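Local structure of RTX toxin RtxA (Vibrio vulnificus MO6-24/O, 6IMP) at residues P206-T211 / V233-V239. The protein belongs to a secreted toxin of the pathogen, contributing an alpha/beta hydrolase-fold domain that is probably an enzyme acting in host cells. Numbering follows the deposited sequence.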
# COMPACT_ATOMS: atom_id res chain seq x y z
N PRO A 206 6.25 -6.57 -3.24
CA PRO A 206 6.06 -6.45 -1.81
C PRO A 206 7.33 -6.29 -1.01
O PRO A 206 8.41 -6.71 -1.43
CB PRO A 206 5.44 -7.79 -1.45
CG PRO A 206 6.03 -8.71 -2.43
CD PRO A 206 5.91 -7.92 -3.69
N MET A 207 7.15 -5.78 0.21
CA MET A 207 8.10 -5.93 1.30
C MET A 207 7.67 -7.20 2.01
O MET A 207 6.57 -7.24 2.55
CB MET A 207 7.96 -4.75 2.26
CG MET A 207 8.50 -5.00 3.65
SD MET A 207 8.13 -3.62 4.74
CE MET A 207 9.20 -2.35 4.08
N PRO A 208 8.51 -8.25 1.99
CA PRO A 208 7.99 -9.47 2.58
C PRO A 208 8.01 -9.41 4.08
O PRO A 208 7.24 -10.10 4.74
CB PRO A 208 8.98 -10.52 2.12
CG PRO A 208 10.28 -9.77 2.10
CD PRO A 208 9.91 -8.41 1.56
N SER A 209 8.91 -8.59 4.59
CA SER A 209 9.09 -8.33 6.00
C SER A 209 9.97 -7.10 6.04
O SER A 209 10.77 -6.87 5.14
CB SER A 209 9.76 -9.53 6.70
OG SER A 209 11.17 -9.49 6.58
N MET A 210 9.84 -6.30 7.07
CA MET A 210 10.70 -5.15 7.21
C MET A 210 12.16 -5.52 7.39
O MET A 210 13.06 -4.81 6.93
CB MET A 210 10.24 -4.33 8.39
CG MET A 210 11.15 -3.16 8.70
SD MET A 210 10.99 -1.89 7.45
CE MET A 210 9.36 -1.28 7.86
N THR A 211 12.41 -6.64 8.07
CA THR A 211 13.78 -7.06 8.38
C THR A 211 14.50 -7.36 7.06
O THR A 211 15.59 -6.85 6.78
CB THR A 211 13.80 -8.30 9.31
OG1 THR A 211 13.36 -9.46 8.59
CG2 THR A 211 12.88 -8.09 10.52
N VAL A 233 13.29 -6.04 14.90
CA VAL A 233 12.08 -5.62 14.22
C VAL A 233 11.40 -6.79 13.47
O VAL A 233 10.44 -6.59 12.72
CB VAL A 233 12.40 -4.39 13.32
CG1 VAL A 233 12.96 -4.79 11.96
CG2 VAL A 233 11.20 -3.49 13.20
N ASN A 234 11.89 -8.01 13.72
CA ASN A 234 11.21 -9.25 13.33
C ASN A 234 9.72 -9.22 13.64
O ASN A 234 9.30 -8.69 14.66
CB ASN A 234 11.84 -10.45 14.07
CG ASN A 234 12.89 -11.17 13.23
OD1 ASN A 234 13.91 -10.59 12.85
ND2 ASN A 234 12.66 -12.46 12.96
N GLY A 235 8.91 -9.79 12.74
CA GLY A 235 7.45 -9.85 12.92
C GLY A 235 6.69 -8.58 12.53
O GLY A 235 5.46 -8.53 12.64
N GLN A 236 7.42 -7.56 12.10
CA GLN A 236 6.80 -6.33 11.61
C GLN A 236 6.66 -6.34 10.08
O GLN A 236 7.63 -6.58 9.34
CB GLN A 236 7.61 -5.11 12.06
CG GLN A 236 7.78 -5.03 13.57
CD GLN A 236 7.82 -3.60 14.10
OE1 GLN A 236 8.70 -3.26 14.88
NE2 GLN A 236 6.84 -2.78 13.71
N PHE A 237 5.43 -6.09 9.63
CA PHE A 237 5.11 -6.08 8.20
C PHE A 237 5.53 -7.38 7.50
O PHE A 237 6.04 -7.34 6.37
CB PHE A 237 5.78 -4.89 7.49
CG PHE A 237 5.45 -3.54 8.08
CD1 PHE A 237 4.25 -2.91 7.78
CD2 PHE A 237 6.39 -2.86 8.85
CE1 PHE A 237 3.96 -1.66 8.29
CE2 PHE A 237 6.11 -1.60 9.35
CZ PHE A 237 4.90 -0.99 9.06
N SER A 238 5.33 -8.51 8.16
CA SER A 238 5.52 -9.81 7.51
C SER A 238 4.27 -10.17 6.70
O SER A 238 3.17 -10.23 7.25
CB SER A 238 5.81 -10.90 8.55
OG SER A 238 5.67 -12.20 7.98
N VAL A 239 4.45 -10.38 5.40
CA VAL A 239 3.34 -10.77 4.50
C VAL A 239 2.72 -12.09 4.95
O VAL A 239 1.50 -12.21 5.06
CB VAL A 239 3.82 -10.93 3.03
CG1 VAL A 239 2.71 -11.51 2.16
CG2 VAL A 239 4.29 -9.61 2.47
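Met210 swings CG opposite its backbone N (chi1 175°) and then bends at both following torsions, which folds its CE methyl back to 3.5 Å from Phe237 CD2. The two side chains run alongside each other in the same direction, and Met207 crosses the same residue at a slant: its SD lies 5.0 Å from the centroid of the Phe237 ring, a Met-aromatic contact in which the sulfur also touches Phe237 CB. Beyond Met210, the Thr211 CG2 methyl packs against Val233 CG1 and the backbone of Asn234 within the type II turn from Val233 to Gln236, while Thr211 OG1 shares a hydrogen bond with Ser209 OG. Two backbone hydrogen bonds join the segments. Met210 N, at the start of helix 210-216, donates to Gln236 O at 3.2 Å and almost straight; Val239 N donates to Pro208 O at 2.9 Å, from above the carbonyl plane. Pro182 of helix 180-192, which follows the putative nucleophile elbow, touches Met207, Phe237 and Val239, and the carboxylate of Glu147 accepts hydrogen bonds from Phe237 N and Gln236 NE2. Thioethers, ring and methyls thus supply mainly apolar packing, while the two main-chain bonds set the register where a helical excursion between strands 200-204 and 252-256 closes.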